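Long-range contacts in exopolygalacturonase (PDB 2UVF), which probably hydrolyses pectin-derived polygalacturonate from the chain end, as a family 28 exo-acting glycoside hydrolase: residues P154-N158 and D181-P185; S205-L211 and R259-G265; N341-A345 and V365-G369. One frame throughout, in Å; residues are numbered along the deposited sequence.

Contact 1: residues P154-N158 and D181-P185; sequences PQIVN and DSCKP
Gln155 reaches across to Lys184 and gives this contact its one, weak, hydrogen bond between the two segments, a worked example of a flexible polar side chain spanning backbones more than 7 Å apart. From CB, which already points at the 181-185 loop, the chain leaves with CG anti to the backbone N (chi1 -175°), and this carries the amide out over the gap. CD then comes 3.8 Å from CE of Lys184. At the tip, OE1 receives the backbone N-H of Lys184, with OE1 to N at 3.4 Å, and the same oxygen touches CB of Lys184 at an equal distance. NE2, the other branch of the amide, lies 4.0 Å from CE of Lys184. The lysine chain, bent at chi3, passes the glutamine at about a right angle, offering its aliphatic part and not its ammonium group to the amide.

Two residues along, the methyl groups of Val157 take over. Its branches divide the work: CG1 rests 4.2 Å from OG of Ser182, while CG2 approaches SG of Cys183 at 4.3 Å. That sulfur is tied to Cys187, so the valine lies against a loop braced by a disulfide. Phe162 touches both Val157 and Ser182 from a nearby loop.

Val157 belongs to strand 156-158, which runs parallel to strand 187-191; backbone hydrogen bonds join Val157 to Arg188 and Glu190. Between the two strands in sequence comes helix 173-181, and the loop 181-185 leads from its end into strand 187-191, passing beside the first strand on the way.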
loop_
_atom_site.group_PDB
_atom_site.type_symbol
_atom_site.label_atom_id
_atom_site.label_comp_id
_atom_site.label_asym_id
_atom_site.label_seq_id
_atom_site.Cartn_x
_atom_site.Cartn_y
_atom_site.Cartn_z
ATOM N N PRO A 154 -2.868 9.789 27.223
ATOM C CA PRO A 154 -1.833 10.692 26.707
ATOM C C PRO A 154 -2.023 12.184 27.055
ATOM O O PRO A 154 -3.123 12.618 27.412
ATOM C CB PRO A 154 -1.969 10.513 25.193
ATOM C CG PRO A 154 -3.418 10.296 25.004
ATOM C CD PRO A 154 -3.832 9.428 26.164
ATOM N N GLN A 155 -0.942 12.957 26.930
ATOM C CA GLN A 155 -1.018 14.407 27.027
ATOM C C GLN A 155 -1.694 14.956 25.774
ATOM O O GLN A 155 -1.082 14.999 24.705
ATOM C CB GLN A 155 0.382 15.019 27.158
ATOM C CG GLN A 155 0.364 16.538 27.381
ATOM C CD GLN A 155 1.533 17.288 26.735
ATOM O OE1 GLN A 155 2.484 16.692 26.221
ATOM N NE2 GLN A 155 1.450 18.620 26.753
ATOM N N ILE A 156 -2.950 15.371 25.901
ATOM C CA ILE A 156 -3.664 15.968 24.775
ATOM C C ILE A 156 -3.082 17.340 24.484
ATOM O O ILE A 156 -2.889 18.140 25.397
ATOM C CB ILE A 156 -5.196 16.078 25.028
ATOM C CG1 ILE A 156 -5.806 14.706 25.389
ATOM C CG2 ILE A 156 -5.911 16.737 23.831
ATOM C CD1 ILE A 156 -5.417 13.525 24.449
ATOM N N VAL A 157 -2.774 17.586 23.213
ATOM C CA VAL A 157 -2.305 18.887 22.743
ATOM C C VAL A 157 -3.185 19.275 21.562
ATOM O O VAL A 157 -3.188 18.595 20.536
ATOM C CB VAL A 157 -0.815 18.852 22.289
ATOM C CG1 VAL A 157 -0.368 20.214 21.792
ATOM C CG2 VAL A 157 0.109 18.345 23.401
ATOM N N ASN A 158 -3.933 20.360 21.699
ATOM C CA ASN A 158 -4.841 20.797 20.646
ATOM C C ASN A 158 -4.191 21.944 19.872
ATOM O O ASN A 158 -3.704 22.892 20.476
ATOM C CB ASN A 158 -6.192 21.193 21.261
ATOM C CG ASN A 158 -7.211 21.671 20.229
ATOM O OD1 ASN A 158 -6.860 22.162 19.152
ATOM N ND2 ASN A 158 -8.490 21.546 20.574
ATOM N N ASP A 181 5.947 20.862 18.392
ATOM C CA ASP A 181 7.172 21.230 19.113
ATOM C C ASP A 181 6.969 21.127 20.628
ATOM O O ASP A 181 7.786 20.527 21.327
ATOM C CB ASP A 181 7.647 22.637 18.723
ATOM C CG ASP A 181 8.315 22.683 17.361
ATOM O OD1 ASP A 181 8.887 21.659 16.926
ATOM O OD2 ASP A 181 8.277 23.760 16.723
ATOM N N SER A 182 5.860 21.684 21.114
ATOM C CA SER A 182 5.521 21.673 22.543
ATOM C C SER A 182 4.984 20.321 23.000
ATOM O O SER A 182 4.003 20.258 23.748
ATOM C CB SER A 182 4.489 22.763 22.851
ATOM O OG SER A 182 3.164 22.285 22.673
ATOM N N CYS A 183 5.634 19.245 22.559
ATOM C CA CYS A 183 5.104 17.896 22.751
ATOM C C CYS A 183 6.024 17.042 23.629
ATOM O O CYS A 183 7.179 16.792 23.267
ATOM C CB CYS A 183 4.898 17.223 21.387
ATOM S SG CYS A 183 3.230 16.564 21.062
ATOM N N LYS A 184 5.510 16.609 24.780
ATOM C CA LYS A 184 6.191 15.627 25.624
ATOM C C LYS A 184 6.076 14.246 24.970
ATOM O O LYS A 184 5.127 14.016 24.218
ATOM C CB LYS A 184 5.560 15.596 27.024
ATOM C CG LYS A 184 6.081 16.660 27.991
ATOM C CD LYS A 184 5.398 16.572 29.368
ATOM C CE LYS A 184 4.149 17.464 29.450
ATOM N NZ LYS A 184 3.798 17.845 30.852
ATOM N N PRO A 185 7.048 13.334 25.217
ATOM C CA PRO A 185 6.916 11.932 24.767
ATOM C C PRO A 185 5.629 11.240 25.231
ATOM O O PRO A 185 5.370 11.133 26.434
ATOM C CB PRO A 185 8.156 11.253 25.369
ATOM C CG PRO A 185 9.153 12.354 25.466
ATOM C CD PRO A 185 8.355 13.566 25.861
#

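Contact 2: residues S205-L211 and R259-G265; sequences SDMTLNL and RNIRITG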
loop_
_atom_site.group_PDB
_atom_site.type_symbol
_atom_site.label_atom_id
_atom_site.label_comp_id
_atom_site.label_asym_id
_atom_site.label_seq_id
_atom_site.Cartn_x
_atom_site.Cartn_y
_atom_site.Cartn_z
ATOM N N SER A 205 9.842 11.852 17.154
ATOM C CA SER A 205 9.658 10.595 17.862
ATOM C C SER A 205 8.646 10.670 19.020
ATOM O O SER A 205 8.382 11.747 19.566
ATOM C CB SER A 205 11.012 10.088 18.357
ATOM O OG SER A 205 11.895 9.922 17.252
ATOM N N ASP A 206 8.087 9.506 19.364
ATOM C CA ASP A 206 7.170 9.340 20.506
ATOM C C ASP A 206 6.015 10.343 20.539
ATOM O O ASP A 206 5.860 11.103 21.506
ATOM C CB ASP A 206 7.960 9.331 21.826
ATOM C CG ASP A 206 8.969 8.207 21.882
ATOM O OD1 ASP A 206 8.558 7.029 21.822
ATOM O OD2 ASP A 206 10.178 8.490 21.985
ATOM N N MET A 207 5.219 10.344 19.466
ATOM C CA MET A 207 4.012 11.171 19.389
ATOM C C MET A 207 2.906 10.525 18.534
ATOM O O MET A 207 3.137 9.547 17.819
ATOM C CB MET A 207 4.342 12.587 18.880
ATOM C CG MET A 207 4.793 12.658 17.425
ATOM S SD MET A 207 4.683 14.301 16.714
ATOM C CE MET A 207 2.906 14.471 16.451
ATOM N N THR A 208 1.701 11.072 18.652
ATOM C CA THR A 208 0.565 10.704 17.822
ATOM C C THR A 208 -0.011 12.005 17.318
ATOM O O THR A 208 -0.177 12.948 18.087
ATOM C CB THR A 208 -0.536 9.961 18.612
ATOM O OG1 THR A 208 -0.055 8.679 19.022
ATOM C CG2 THR A 208 -1.807 9.785 17.756
ATOM N N LEU A 209 -0.264 12.065 16.016
ATOM C CA LEU A 209 -1.028 13.145 15.426
ATOM C C LEU A 209 -2.370 12.551 15.050
ATOM O O LEU A 209 -2.449 11.622 14.249
ATOM C CB LEU A 209 -0.309 13.740 14.214
ATOM C CG LEU A 209 -1.016 14.775 13.338
ATOM C CD1 LEU A 209 -1.259 16.094 14.074
ATOM C CD2 LEU A 209 -0.210 15.006 12.072
ATOM N N ASN A 210 -3.418 13.092 15.652
ATOM C CA ASN A 210 -4.764 12.614 15.486
ATOM C C ASN A 210 -5.613 13.656 14.770
ATOM O O ASN A 210 -5.841 14.753 15.288
ATOM C CB ASN A 210 -5.370 12.296 16.859
ATOM C CG ASN A 210 -6.720 11.622 16.757
ATOM O OD1 ASN A 210 -6.819 10.486 16.276
ATOM N ND2 ASN A 210 -7.778 12.318 17.206
ATOM N N LEU A 211 -6.076 13.289 13.576
ATOM C CA LEU A 211 -7.040 14.066 12.835
ATOM C C LEU A 211 -8.446 13.552 13.180
ATOM O O LEU A 211 -8.795 12.414 12.863
ATOM C CB LEU A 211 -6.741 13.973 11.329
ATOM C CG LEU A 211 -5.328 14.374 10.896
ATOM C CD1 LEU A 211 -4.536 13.174 10.374
ATOM C CD2 LEU A 211 -5.419 15.452 9.840
ATOM N N ARG A 259 11.501 7.260 16.262
ATOM C CA ARG A 259 10.892 6.046 16.761
ATOM C C ARG A 259 9.478 6.324 17.228
ATOM O O ARG A 259 9.162 7.442 17.628
ATOM C CB ARG A 259 11.753 5.355 17.849
ATOM C CG ARG A 259 11.825 6.039 19.205
ATOM C CD ARG A 259 12.671 5.242 20.201
ATOM N NE ARG A 259 12.444 5.721 21.570
ATOM C CZ ARG A 259 12.975 5.194 22.681
ATOM N NH1 ARG A 259 13.787 4.140 22.627
ATOM N NH2 ARG A 259 12.691 5.727 23.867
ATOM N N ASN A 260 8.638 5.294 17.152
ATOM C CA ASN A 260 7.275 5.334 17.682
ATOM C C ASN A 260 6.473 6.542 17.187
ATOM O O ASN A 260 6.089 7.402 17.973
ATOM C CB ASN A 260 7.262 5.252 19.232
ATOM C CG ASN A 260 8.221 4.203 19.791
ATOM O OD1 ASN A 260 8.493 3.168 19.160
ATOM N ND2 ASN A 260 8.734 4.458 20.998
ATOM N N ILE A 261 6.224 6.605 15.880
ATOM C CA ILE A 261 5.373 7.671 15.306
ATOM C C ILE A 261 3.997 7.144 14.863
ATOM O O ILE A 261 3.896 6.114 14.208
ATOM C CB ILE A 261 6.066 8.448 14.130
ATOM C CG1 ILE A 261 7.446 8.981 14.574
ATOM C CG2 ILE A 261 5.178 9.560 13.648
ATOM C CD1 ILE A 261 8.289 9.606 13.478
ATOM N N ARG A 262 2.950 7.887 15.210
ATOM C CA ARG A 262 1.565 7.456 15.016
ATOM C C ARG A 262 0.736 8.576 14.401
ATOM O O ARG A 262 0.800 9.721 14.851
ATOM C CB ARG A 262 0.931 7.037 16.352
ATOM C CG ARG A 262 1.563 5.815 16.998
ATOM C CD ARG A 262 0.943 5.532 18.335
ATOM N NE ARG A 262 -0.173 4.601 18.224
ATOM C CZ ARG A 262 -1.457 4.928 18.244
ATOM N NH1 ARG A 262 -1.842 6.191 18.383
ATOM N NH2 ARG A 262 -2.364 3.973 18.134
ATOM N N ILE A 263 -0.039 8.237 13.370
ATOM C CA ILE A 263 -0.961 9.187 12.746
ATOM C C ILE A 263 -2.325 8.509 12.592
ATOM O O ILE A 263 -2.427 7.453 11.962
ATOM C CB ILE A 263 -0.417 9.708 11.393
ATOM C CG1 ILE A 263 1.080 10.021 11.520
ATOM C CG2 ILE A 263 -1.266 10.893 10.897
ATOM C CD1 ILE A 263 1.737 10.539 10.264
ATOM N N THR A 264 -3.369 9.111 13.168
ATOM C CA THR A 264 -4.634 8.396 13.380
ATOM C C THR A 264 -5.823 9.338 13.268
ATOM O O THR A 264 -5.668 10.528 13.011
ATOM C CB THR A 264 -4.688 7.711 14.792
ATOM O OG1 THR A 264 -4.603 8.718 15.804
ATOM C CG2 THR A 264 -3.559 6.693 14.994
ATOM N N GLY A 265 -7.015 8.795 13.472
ATOM C CA GLY A 265 -8.237 9.579 13.467
ATOM C C GLY A 265 -8.910 9.455 12.119
ATOM O O GLY A 265 -8.246 9.162 11.113
#
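Two successive coils of the right-handed parallel beta-helix of family 28 enzymes meet here: strand 207-211 lies against residues 259-264, the axes of these short segments 4.6 Å apart and 7° from parallel. Backbone bonds alternate across the pair: Leu209 N is held by Arg262 O at 2.8 Å, Thr264 N by Leu209 O, and Leu211 N by Thr264 O, whereas the links of Met207 to Asn260 and Arg262 are weak.

Met207, Leu209, Ile261 and Ile263 share one face, where CD1 of Leu211 also lies 4.0 Å from CG2 of Ile263, the two side chains running alongside each other. Thr208, Asn210, Arg262 and Thr264 occupy the other face, which is polar. There Thr208 and Arg262 point the same way; the bend at chi3 of the arginine (92°) brings NH1 back to OG1 of Thr208 at 3.1 Å, with OG1 nearly in the guanidinium plane. NH2 bonds to the carbonyl O of Leu46, so these two oxygens help to fix the rotation of the guanidinium, whose NE is also hydrogen-bonded elsewhere.

Before the strand proper, Asp206 divides its carboxylate. OD1 takes an N-H from Asn260 ND2 at 2.7 Å, nearly along the C-O axis, and OD2 makes a long salt bridge, 3.6 Å, to NE of Arg259 at the guanidinium edge. Ser205 OG accepts the backbone N-H of Arg259.

Thr264 crosses Asn210 at about a right angle and donates its hydroxyl: OG1 lies 2.9 Å from Asn210 OD1, in the carbonyl plane and on a lone pair, while Asn210 ND2 bonds to Glu190 OE1.

Contact 3: residues N341-A345 and V365-G369; sequences NVYLA and VVANG
Tyr343 and Asn368 extend alongside each other in the same direction, and their polar ends meet: ND2 of the asparagine donates to OH of the tyrosine at 3.1 Å. Ring and amide planes are turned 63° apart. The bond is fairly straight (154° at the hydrogen), with the hydroxyl oxygen tilted slightly from the amide plane. In both residues the first torsion is near 180°, consistent with the two side chains running abreast.

Val366 addresses the same ring differently. Its CG1 approaches the edge near the ring plane, 3.7 Å from CD1 of Tyr343, so the methyl abuts the rim of the aromatic ring. The ring is thus held by an apolar neighbour at its side and by an amide at its hydroxyl. Arg262, Thr264 and Leu46 also touch the tyrosine from beyond the pair.

On the reverse face, Val342 and Val365 stand side by side, CG2 against CG2 at 4.1 Å. Leu344 and Ala367 follow, meeting more loosely at their CB atoms.

The backbones between these layers are joined by three bonds. Leu344 N reaches Val366 O at 2.8 Å, Asn368 N reaches Leu344 O at 2.9 Å, and Val366 N reaches Val342 O at 3.0 Å. Residue over equivalent residue on parallel strands, with like side chains such as Val342 and Val365 aligned from coil to coil, is the stacking characteristic of the parallel beta-helix shared by family 28 polygalacturonases.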
loop_
_atom_site.group_PDB
_atom_site.type_symbol
_atom_site.label_atom_id
_atom_site.label_comp_id
_atom_site.label_asym_id
_atom_site.label_seq_id
_atom_site.Cartn_x
_atom_site.Cartn_y
_atom_site.Cartn_z
ATOM N N ASN A 341 9.064 1.843 14.292
ATOM C CA ASN A 341 7.652 1.773 14.773
ATOM C C ASN A 341 6.709 2.873 14.269
ATOM O O ASN A 341 6.609 3.927 14.880
ATOM C CB ASN A 341 7.531 1.677 16.307
ATOM C CG ASN A 341 8.436 0.621 16.923
ATOM O OD1 ASN A 341 8.964 0.814 18.014
ATOM N ND2 ASN A 341 8.609 -0.483 16.244
ATOM N N VAL A 342 5.992 2.618 13.176
ATOM C CA VAL A 342 4.975 3.565 12.674
ATOM C C VAL A 342 3.562 2.972 12.757
ATOM O O VAL A 342 3.375 1.768 12.596
ATOM C CB VAL A 342 5.246 3.989 11.227
ATOM C CG1 VAL A 342 4.266 5.080 10.794
ATOM C CG2 VAL A 342 6.660 4.482 11.079
ATOM N N TYR A 343 2.571 3.814 13.038
ATOM C CA TYR A 343 1.180 3.377 13.017
ATOM C C TYR A 343 0.312 4.442 12.381
ATOM O O TYR A 343 0.071 5.501 12.979
ATOM C CB TYR A 343 0.660 3.015 14.421
ATOM C CG TYR A 343 -0.797 2.489 14.482
ATOM C CD1 TYR A 343 -1.123 1.203 14.046
ATOM C CD2 TYR A 343 -1.819 3.262 15.041
ATOM C CE1 TYR A 343 -2.449 0.712 14.121
ATOM C CE2 TYR A 343 -3.140 2.784 15.122
ATOM C CZ TYR A 343 -3.446 1.510 14.664
ATOM O OH TYR A 343 -4.755 1.030 14.740
ATOM N N LEU A 344 -0.179 4.118 11.183
ATOM C CA LEU A 344 -1.136 4.952 10.430
ATOM C C LEU A 344 -2.517 4.314 10.527
ATOM O O LEU A 344 -2.639 3.105 10.376
ATOM C CB LEU A 344 -0.666 5.074 8.967
ATOM C CG LEU A 344 0.846 5.362 8.811
ATOM C CD1 LEU A 344 1.308 5.222 7.340
ATOM C CD2 LEU A 344 1.258 6.738 9.408
ATOM N N ALA A 345 -3.556 5.099 10.824
ATOM C CA ALA A 345 -4.881 4.528 11.036
ATOM C C ALA A 345 -6.038 5.501 10.792
ATOM O O ALA A 345 -5.936 6.672 11.131
ATOM C CB ALA A 345 -4.986 3.946 12.435
ATOM N N VAL A 365 6.157 -0.876 10.388
ATOM C CA VAL A 365 5.123 0.060 9.931
ATOM C C VAL A 365 3.801 -0.684 9.866
ATOM O O VAL A 365 3.761 -1.820 9.416
ATOM C CB VAL A 365 5.412 0.625 8.522
ATOM C CG1 VAL A 365 4.264 1.531 8.059
ATOM C CG2 VAL A 365 6.791 1.355 8.472
ATOM N N VAL A 366 2.733 -0.030 10.316
ATOM C CA VAL A 366 1.375 -0.576 10.201
ATOM C C VAL A 366 0.446 0.463 9.584
ATOM O O VAL A 366 0.399 1.615 10.046
ATOM C CB VAL A 366 0.825 -1.090 11.587
ATOM C CG1 VAL A 366 -0.691 -1.489 11.494
ATOM C CG2 VAL A 366 1.641 -2.268 12.061
ATOM N N ALA A 367 -0.275 0.069 8.530
ATOM C CA ALA A 367 -1.373 0.891 8.007
ATOM C C ALA A 367 -2.740 0.207 8.163
ATOM O O ALA A 367 -3.050 -0.767 7.491
ATOM C CB ALA A 367 -1.111 1.326 6.551
ATOM N N ASN A 368 -3.552 0.743 9.066
ATOM C CA ASN A 368 -4.816 0.137 9.428
ATOM C C ASN A 368 -6.006 1.041 9.055
ATOM O O ASN A 368 -6.237 2.063 9.687
ATOM C CB ASN A 368 -4.822 -0.153 10.943
ATOM C CG ASN A 368 -6.154 -0.719 11.446
ATOM O OD1 ASN A 368 -7.007 -1.146 10.665
ATOM N ND2 ASN A 368 -6.322 -0.743 12.769
ATOM N N GLY A 369 -6.749 0.656 8.021
ATOM C CA GLY A 369 -8.035 1.274 7.748
ATOM C C GLY A 369 -7.964 2.664 7.179
ATOM O O GLY A 369 -8.819 3.524 7.474
#

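The three contacts follow one another along the chain and along the beta-helix. Contact 1, at its N-terminal end, touches contact 2 where CB of Pro185 packs 4.0 Å from CB of Asp206, their centres about 11 Å apart. Contacts 2 and 3 join more intimately, with centres about 9 Å apart: strands 258-264 and 342-345 are neighbours, probably hydrogen-bonded from Ile263 N to Tyr343 O and from Ala345 N to Ile263 O, each at 2.8 Å. Contacts 1 and 3 do not touch, their nearest atoms about 12 Å apart. The bound sugar lies apart from all three: the Val365 side chain is about 14 Å from a galacturonic acid unit, and these contacts do not line its pocket.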